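Local coordinates for RNA 2'-o-ribose methyltransferase (Thermus thermophilus, PDB 1IPA), which probably transfers a methyl group to the 2'-hydroxyl of a ribose in RNA, using a knotted SpoU-type fold, at residues 182-194 with 203-215. Sequence-based numbering, arbitrary orientation.
Sequences WIKQHNLPLVATT and EANLRPPVAIAVG
Strands 190-193 and 210-214 run side by side as parallel neighbours in the six-stranded sheet of the SpoU domain, the Rossmann-like part of this deep-trefoil-knot enzyme. The loop between them packs back over one face of the sheet, while strands 117-122 and 231-233 flank the pair. Val191 supplies the central rungs: its N donates to Ala211 O (2.9 Å) and its O accepts from Ala213 N (3.0 Å), whereas Pro189, which has no N-H, contributes its carbonyl to Ala211 N.

On the face bearing Leu190, Ala211 and Ala213, the two alanines are small enough to admit larger neighbours. Leu190 CD1 reaches across to Ala213 CB at 4.0 Å. From the helix-strand connection, where Asn187 with positive phi closes a Schellman motif, Leu188 turns inward: CG lies anti to the backbone N (chi1 -173°), and CD2 comes to rest 3.6 Å from Ala211 CB, while CD1 lies by the backbone of Val210. Leu188 also meets Ile118 of strand 117-122. Without CD1 and CD2, an alanine here would probably leave a gap over Ala211 and weaken the link between the helix end and the sheet.

The opposite face carries the beta-branched Val191 and Ile212, and Val191 meets the returning loop. Val191 CG2 touches Val210 CG2 at 4.1 Å and meets Leu206 CD2, the side chains of Val191 and Leu206 crossing at about a right angle; Leu206 in turn packs on Ala257 of helix 246-261.

Where the strands end, a water joins Thr193 O to Gly215 N. Threonine suits this end because its hydroxyl adds a second bond to the backbone one: OG1, beside its own N (chi1 -54°), donates to Ala213 O at 3.1 Å, while Thr193 N reaches the same oxygen from the opposite face of the carbonyl plane.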
ATOM      1  N   TRP A 182      18.872  10.756  -0.424  1.00 43.01           N
ATOM      2  CA  TRP A 182      17.736  11.656  -0.273  1.00 43.95           C
ATOM      3  C   TRP A 182      17.588  12.098   1.191  1.00 44.61           C
ATOM      4  O   TRP A 182      17.417  13.285   1.481  1.00 43.35           O
ATOM      5  CB  TRP A 182      16.451  10.961  -0.732  1.00 43.11           C
ATOM      6  CG  TRP A 182      15.251  11.856  -0.700  1.00 41.25           C
ATOM      7  CD1 TRP A 182      14.899  12.782  -1.634  1.00 40.93           C
ATOM      8  CD2 TRP A 182      14.277  11.946   0.344  1.00 39.47           C
ATOM      9  NE1 TRP A 182      13.767  13.448  -1.236  1.00 40.96           N
ATOM     10  CE2 TRP A 182      13.362  12.955  -0.024  1.00 40.31           C
ATOM     11  CE3 TRP A 182      14.088  11.274   1.559  1.00 39.49           C
ATOM     12  CZ2 TRP A 182      12.272  13.312   0.777  1.00 39.26           C
ATOM     13  CZ3 TRP A 182      13.004  11.628   2.358  1.00 38.86           C
ATOM     14  CH2 TRP A 182      12.111  12.640   1.961  1.00 39.09           C
ATOM     15  N   ILE A 183      17.655  11.130   2.103  1.00 45.35           N
ATOM     16  CA  ILE A 183      17.529  11.396   3.536  1.00 45.68           C
ATOM     17  C   ILE A 183      18.514  12.486   3.950  1.00 46.72           C
ATOM     18  O   ILE A 183      18.128  13.513   4.506  1.00 46.13           O
ATOM     19  CB  ILE A 183      17.838  10.125   4.382  1.00 44.42           C
ATOM     20  CG1 ILE A 183      16.999   8.940   3.902  1.00 41.94           C
ATOM     21  CG2 ILE A 183      17.563  10.400   5.854  1.00 43.09           C
ATOM     22  CD1 ILE A 183      15.533   9.098   4.117  1.00 42.62           C
ATOM     23  N   LYS A 184      19.791  12.246   3.673  1.00 48.59           N
ATOM     24  CA  LYS A 184      20.844  13.191   4.021  1.00 51.77           C
ATOM     25  C   LYS A 184      20.676  14.524   3.311  1.00 52.25           C
ATOM     26  O   LYS A 184      21.024  15.567   3.852  1.00 51.97           O
ATOM     27  CB  LYS A 184      22.213  12.587   3.701  1.00 52.58           C
ATOM     28  CG  LYS A 184      22.430  11.242   4.389  1.00 55.52           C
ATOM     29  CD  LYS A 184      22.173  11.365   5.896  1.00 56.75           C
ATOM     30  CE  LYS A 184      21.654  10.067   6.505  1.00 55.49           C
ATOM     31  NZ  LYS A 184      21.081  10.319   7.853  1.00 54.02           N
ATOM     32  N   GLN A 185      20.125  14.481   2.105  1.00 53.92           N
ATOM     33  CA  GLN A 185      19.906  15.686   1.317  1.00 54.39           C
ATOM     34  C   GLN A 185      19.008  16.674   2.060  1.00 53.25           C
ATOM     35  O   GLN A 185      19.147  17.893   1.911  1.00 51.97           O
ATOM     36  CB  GLN A 185      19.273  15.317  -0.026  1.00 58.21           C
ATOM     37  CG  GLN A 185      19.308  16.425  -1.053  1.00 62.83           C
ATOM     38  CD  GLN A 185      20.708  16.973  -1.237  1.00 66.62           C
ATOM     39  OE1 GLN A 185      21.673  16.213  -1.355  1.00 69.37           O
ATOM     40  NE2 GLN A 185      20.828  18.296  -1.268  1.00 68.04           N
ATOM     41  N   HIS A 186      18.086  16.148   2.861  1.00 51.35           N
ATOM     42  CA  HIS A 186      17.174  16.999   3.615  1.00 49.94           C
ATOM     43  C   HIS A 186      17.472  17.014   5.107  1.00 47.66           C
ATOM     44  O   HIS A 186      16.641  17.452   5.905  1.00 46.27           O
ATOM     45  CB  HIS A 186      15.723  16.561   3.394  1.00 51.18           C
ATOM     46  CG  HIS A 186      15.247  16.734   1.987  1.00 53.28           C
ATOM     47  ND1 HIS A 186      15.616  15.886   0.966  1.00 54.98           N
ATOM     48  CD2 HIS A 186      14.445  17.670   1.428  1.00 53.54           C
ATOM     49  CE1 HIS A 186      15.061  16.291  -0.163  1.00 55.12           C
ATOM     50  NE2 HIS A 186      14.345  17.371   0.090  1.00 55.12           N
ATOM     51  N   ASN A 187      18.666  16.557   5.474  1.00 46.57           N
ATOM     52  CA  ASN A 187      19.066  16.495   6.876  1.00 44.99           C
ATOM     53  C   ASN A 187      17.924  15.911   7.698  1.00 41.77           C
ATOM     54  O   ASN A 187      17.523  16.467   8.718  1.00 41.62           O
ATOM     55  CB  ASN A 187      19.443  17.887   7.403  1.00 47.06           C
ATOM     56  CG  ASN A 187      20.839  18.318   6.969  1.00 49.27           C
ATOM     57  OD1 ASN A 187      21.786  17.532   7.022  1.00 50.12           O
ATOM     58  ND2 ASN A 187      20.975  19.575   6.551  1.00 49.73           N
ATOM     59  N   LEU A 188      17.403  14.781   7.235  1.00 38.13           N
ATOM     60  CA  LEU A 188      16.297  14.111   7.905  1.00 35.07           C
ATOM     61  C   LEU A 188      16.800  13.055   8.886  1.00 32.30           C
ATOM     62  O   LEU A 188      17.406  12.069   8.487  1.00 31.35           O
ATOM     63  CB  LEU A 188      15.392  13.455   6.858  1.00 34.50           C
ATOM     64  CG  LEU A 188      14.072  12.810   7.282  1.00 33.32           C
ATOM     65  CD1 LEU A 188      13.097  13.878   7.748  1.00 32.01           C
ATOM     66  CD2 LEU A 188      13.483  12.037   6.098  1.00 31.82           C
ATOM     67  N   PRO A 189      16.571  13.260  10.189  1.00 31.55           N
ATOM     68  CA  PRO A 189      17.039  12.256  11.154  1.00 30.37           C
ATOM     69  C   PRO A 189      16.478  10.873  10.818  1.00 29.73           C
ATOM     70  O   PRO A 189      15.322  10.733  10.421  1.00 29.86           O
ATOM     71  CB  PRO A 189      16.550  12.804  12.503  1.00 31.24           C
ATOM     72  CG  PRO A 189      15.417  13.713  12.137  1.00 32.35           C
ATOM     73  CD  PRO A 189      15.896  14.376  10.869  1.00 30.76           C
ATOM     74  N   LEU A 190      17.317   9.857  10.962  1.00 27.49           N
ATOM     75  CA  LEU A 190      16.928   8.499  10.648  1.00 24.59           C
ATOM     76  C   LEU A 190      17.085   7.553  11.834  1.00 23.99           C
ATOM     77  O   LEU A 190      18.119   7.545  12.493  1.00 23.73           O
ATOM     78  CB  LEU A 190      17.763   8.001   9.469  1.00 23.52           C
ATOM     79  CG  LEU A 190      17.707   6.511   9.098  1.00 26.86           C
ATOM     80  CD1 LEU A 190      16.323   6.126   8.584  1.00 23.94           C
ATOM     81  CD2 LEU A 190      18.772   6.224   8.036  1.00 26.40           C
ATOM     82  N   VAL A 191      16.044   6.769  12.095  1.00 23.30           N
ATOM     83  CA  VAL A 191      16.032   5.778  13.173  1.00 22.43           C
ATOM     84  C   VAL A 191      15.934   4.412  12.490  1.00 23.75           C
ATOM     85  O   VAL A 191      14.963   4.128  11.784  1.00 23.61           O
ATOM     86  CB  VAL A 191      14.797   5.969  14.101  1.00 23.39           C
ATOM     87  CG1 VAL A 191      14.721   4.837  15.135  1.00 22.86           C
ATOM     88  CG2 VAL A 191      14.866   7.320  14.791  1.00 20.66           C
ATOM     89  N   ALA A 192      16.944   3.574  12.673  1.00 23.85           N
ATOM     90  CA  ALA A 192      16.934   2.258  12.047  1.00 27.28           C
ATOM     91  C   ALA A 192      16.520   1.173  13.036  1.00 28.11           C
ATOM     92  O   ALA A 192      16.947   1.174  14.187  1.00 28.43           O
ATOM     93  CB  ALA A 192      18.309   1.940  11.468  1.00 27.22           C
ATOM     94  N   THR A 193      15.683   0.253  12.573  1.00 28.63           N
ATOM     95  CA  THR A 193      15.197  -0.846  13.394  1.00 30.38           C
ATOM     96  C   THR A 193      16.065  -2.088  13.166  1.00 31.71           C
ATOM     97  O   THR A 193      16.315  -2.483  12.028  1.00 31.32           O
ATOM     98  CB  THR A 193      13.720  -1.184  13.041  1.00 31.67           C
ATOM     99  OG1 THR A 193      12.917   0.000  13.142  1.00 32.23           O
ATOM    100  CG2 THR A 193      13.161  -2.235  13.992  1.00 30.38           C
ATOM    101  N   THR A 194      16.540  -2.682  14.256  1.00 32.04           N
ATOM    102  CA  THR A 194      17.360  -3.887  14.195  1.00 33.72           C
ATOM    103  C   THR A 194      17.150  -4.694  15.466  1.00 32.64           C
ATOM    104  O   THR A 194      16.969  -4.128  16.547  1.00 32.20           O
ATOM    105  CB  THR A 194      18.873  -3.566  14.088  1.00 35.68           C
ATOM    106  OG1 THR A 194      19.238  -2.614  15.094  1.00 39.22           O
ATOM    107  CG2 THR A 194      19.200  -3.000  12.733  1.00 39.76           C
ATOM    108  N   GLU A 203      12.376   4.301  23.511  1.00 32.39           N
ATOM    109  CA  GLU A 203      13.356   5.266  23.999  1.00 34.37           C
ATOM    110  C   GLU A 203      13.849   6.254  22.959  1.00 34.64           C
ATOM    111  O   GLU A 203      14.458   7.274  23.304  1.00 34.85           O
ATOM    112  CB  GLU A 203      14.546   4.525  24.604  1.00 36.92           C
ATOM    113  CG  GLU A 203      14.129   3.515  25.647  1.00 41.76           C
ATOM    114  CD  GLU A 203      15.303   2.835  26.293  1.00 46.05           C
ATOM    115  OE1 GLU A 203      16.061   3.535  26.998  1.00 48.97           O
ATOM    116  OE2 GLU A 203      15.468   1.608  26.093  1.00 46.86           O
ATOM    117  N   ALA A 204      13.601   5.957  21.689  1.00 32.88           N
ATOM    118  CA  ALA A 204      14.020   6.862  20.633  1.00 32.37           C
ATOM    119  C   ALA A 204      13.119   8.088  20.668  1.00 32.91           C
ATOM    120  O   ALA A 204      12.008   8.028  21.178  1.00 33.31           O
ATOM    121  CB  ALA A 204      13.915   6.183  19.289  1.00 32.08           C
ATOM    122  N   ASN A 205      13.616   9.193  20.128  1.00 34.40           N
ATOM    123  CA  ASN A 205      12.888  10.457  20.064  1.00 35.93           C
ATOM    124  C   ASN A 205      12.286  10.569  18.672  1.00 36.48           C
ATOM    125  O   ASN A 205      12.989  10.906  17.713  1.00 37.59           O
ATOM    126  CB  ASN A 205      13.854  11.625  20.304  1.00 37.36           C
ATOM    127  CG  ASN A 205      13.220  12.983  20.050  1.00 38.11           C
ATOM    128  OD1 ASN A 205      13.888  14.009  20.144  1.00 41.28           O
ATOM    129  ND2 ASN A 205      11.935  12.998  19.736  1.00 38.98           N
ATOM    130  N   LEU A 206      10.990  10.303  18.558  1.00 34.70           N
ATOM    131  CA  LEU A 206      10.330  10.353  17.262  1.00 36.33           C
ATOM    132  C   LEU A 206       9.657  11.692  16.953  1.00 38.29           C
ATOM    133  O   LEU A 206       8.554  11.732  16.408  1.00 38.05           O
ATOM    134  CB  LEU A 206       9.326   9.197  17.160  1.00 32.58           C
ATOM    135  CG  LEU A 206       9.955   7.836  17.509  1.00 32.17           C
ATOM    136  CD1 LEU A 206       8.929   6.732  17.380  1.00 29.57           C
ATOM    137  CD2 LEU A 206      11.140   7.558  16.606  1.00 28.51           C
ATOM    138  N   ARG A 207      10.342  12.781  17.296  1.00 41.92           N
ATOM    139  CA  ARG A 207       9.845  14.133  17.047  1.00 44.98           C
ATOM    140  C   ARG A 207       9.503  14.313  15.566  1.00 45.06           C
ATOM    141  O   ARG A 207      10.313  14.015  14.694  1.00 42.75           O
ATOM    142  CB  ARG A 207      10.892  15.170  17.476  1.00 47.46           C
ATOM    143  CG  ARG A 207      10.819  16.482  16.702  1.00 53.07           C
ATOM    144  CD  ARG A 207      11.474  17.641  17.453  1.00 56.25           C
ATOM    145  NE  ARG A 207      10.692  18.046  18.620  1.00 58.71           N
ATOM    146  CZ  ARG A 207       9.435  18.483  18.566  1.00 60.01           C
ATOM    147  NH1 ARG A 207       8.810  18.577  17.399  1.00 61.24           N
ATOM    148  NH2 ARG A 207       8.798  18.821  19.680  1.00 59.82           N
ATOM    149  N   PRO A 208       8.301  14.841  15.279  1.00 45.79           N
ATOM    150  CA  PRO A 208       7.707  15.114  13.969  1.00 45.98           C
ATOM    151  C   PRO A 208       8.550  14.996  12.707  1.00 45.31           C
ATOM    152  O   PRO A 208       8.140  14.312  11.776  1.00 48.76           O
ATOM    153  CB  PRO A 208       7.101  16.489  14.159  1.00 46.21           C
ATOM    154  CG  PRO A 208       6.496  16.330  15.508  1.00 47.74           C
ATOM    155  CD  PRO A 208       7.584  15.609  16.314  1.00 46.61           C
ATOM    156  N   PRO A 209       9.712  15.668  12.629  1.00 41.87           N
ATOM    157  CA  PRO A 209      10.471  15.498  11.381  1.00 38.69           C
ATOM    158  C   PRO A 209      11.385  14.291  11.541  1.00 35.81           C
ATOM    159  O   PRO A 209      12.443  14.420  12.145  1.00 37.22           O
ATOM    160  CB  PRO A 209      11.271  16.797  11.269  1.00 39.09           C
ATOM    161  CG  PRO A 209      10.577  17.741  12.217  1.00 41.24           C
ATOM    162  CD  PRO A 209      10.175  16.858  13.354  1.00 40.45           C
ATOM    163  N   VAL A 210      10.999  13.130  11.012  1.00 32.44           N
ATOM    164  CA  VAL A 210      11.832  11.937  11.181  1.00 29.86           C
ATOM    165  C   VAL A 210      11.512  10.777  10.231  1.00 28.87           C
ATOM    166  O   VAL A 210      10.378  10.617   9.797  1.00 31.14           O
ATOM    167  CB  VAL A 210      11.710  11.430  12.638  1.00 28.42           C
ATOM    168  CG1 VAL A 210      10.292  10.939  12.878  1.00 27.01           C
ATOM    169  CG2 VAL A 210      12.735  10.342  12.922  1.00 27.12           C
ATOM    170  N   ALA A 211      12.522   9.965   9.924  1.00 28.87           N
ATOM    171  CA  ALA A 211      12.365   8.806   9.041  1.00 26.01           C
ATOM    172  C   ALA A 211      12.706   7.526   9.801  1.00 26.11           C
ATOM    173  O   ALA A 211      13.710   7.461  10.511  1.00 25.03           O
ATOM    174  CB  ALA A 211      13.272   8.934   7.840  1.00 23.71           C
ATOM    175  N   ILE A 212      11.867   6.509   9.643  1.00 24.61           N
ATOM    176  CA  ILE A 212      12.073   5.235  10.317  1.00 23.95           C
ATOM    177  C   ILE A 212      12.193   4.107   9.303  1.00 25.10           C
ATOM    178  O   ILE A 212      11.264   3.846   8.529  1.00 24.99           O
ATOM    179  CB  ILE A 212      10.912   4.913  11.262  1.00 23.05           C
ATOM    180  CG1 ILE A 212      10.681   6.090  12.215  1.00 23.14           C
ATOM    181  CG2 ILE A 212      11.213   3.628  12.027  1.00 21.77           C
ATOM    182  CD1 ILE A 212       9.481   5.921  13.134  1.00 25.73           C
ATOM    183  N   ALA A 213      13.333   3.430   9.326  1.00 22.97           N
ATOM    184  CA  ALA A 213      13.580   2.339   8.409  1.00 23.44           C
ATOM    185  C   ALA A 213      13.320   0.974   9.034  1.00 25.05           C
ATOM    186  O   ALA A 213      13.561   0.765  10.218  1.00 26.32           O
ATOM    187  CB  ALA A 213      15.005   2.409   7.906  1.00 20.77           C
ATOM    188  N   VAL A 214      12.822   0.052   8.219  1.00 26.71           N
ATOM    189  CA  VAL A 214      12.557  -1.316   8.644  1.00 29.35           C
ATOM    190  C   VAL A 214      12.971  -2.230   7.485  1.00 32.28           C
ATOM    191  O   VAL A 214      12.735  -1.908   6.319  1.00 33.50           O
ATOM    192  CB  VAL A 214      11.066  -1.534   8.972  1.00 28.73           C
ATOM    193  CG1 VAL A 214      10.823  -2.989   9.313  1.00 34.04           C
ATOM    194  CG2 VAL A 214      10.663  -0.673  10.150  1.00 28.87           C
ATOM    195  N   GLY A 215      13.605  -3.353   7.797  1.00 33.76           N
ATOM    196  CA  GLY A 215      14.037  -4.255   6.747  1.00 36.94           C
ATOM    197  C   GLY A 215      13.079  -5.417   6.596  1.00 39.62           C
ATOM    198  O   GLY A 215      11.988  -5.383   7.169  1.00 39.99           O
TER
HETATM  199  O   HOH W   1      14.288  -4.027  10.772  1.00 35.70           O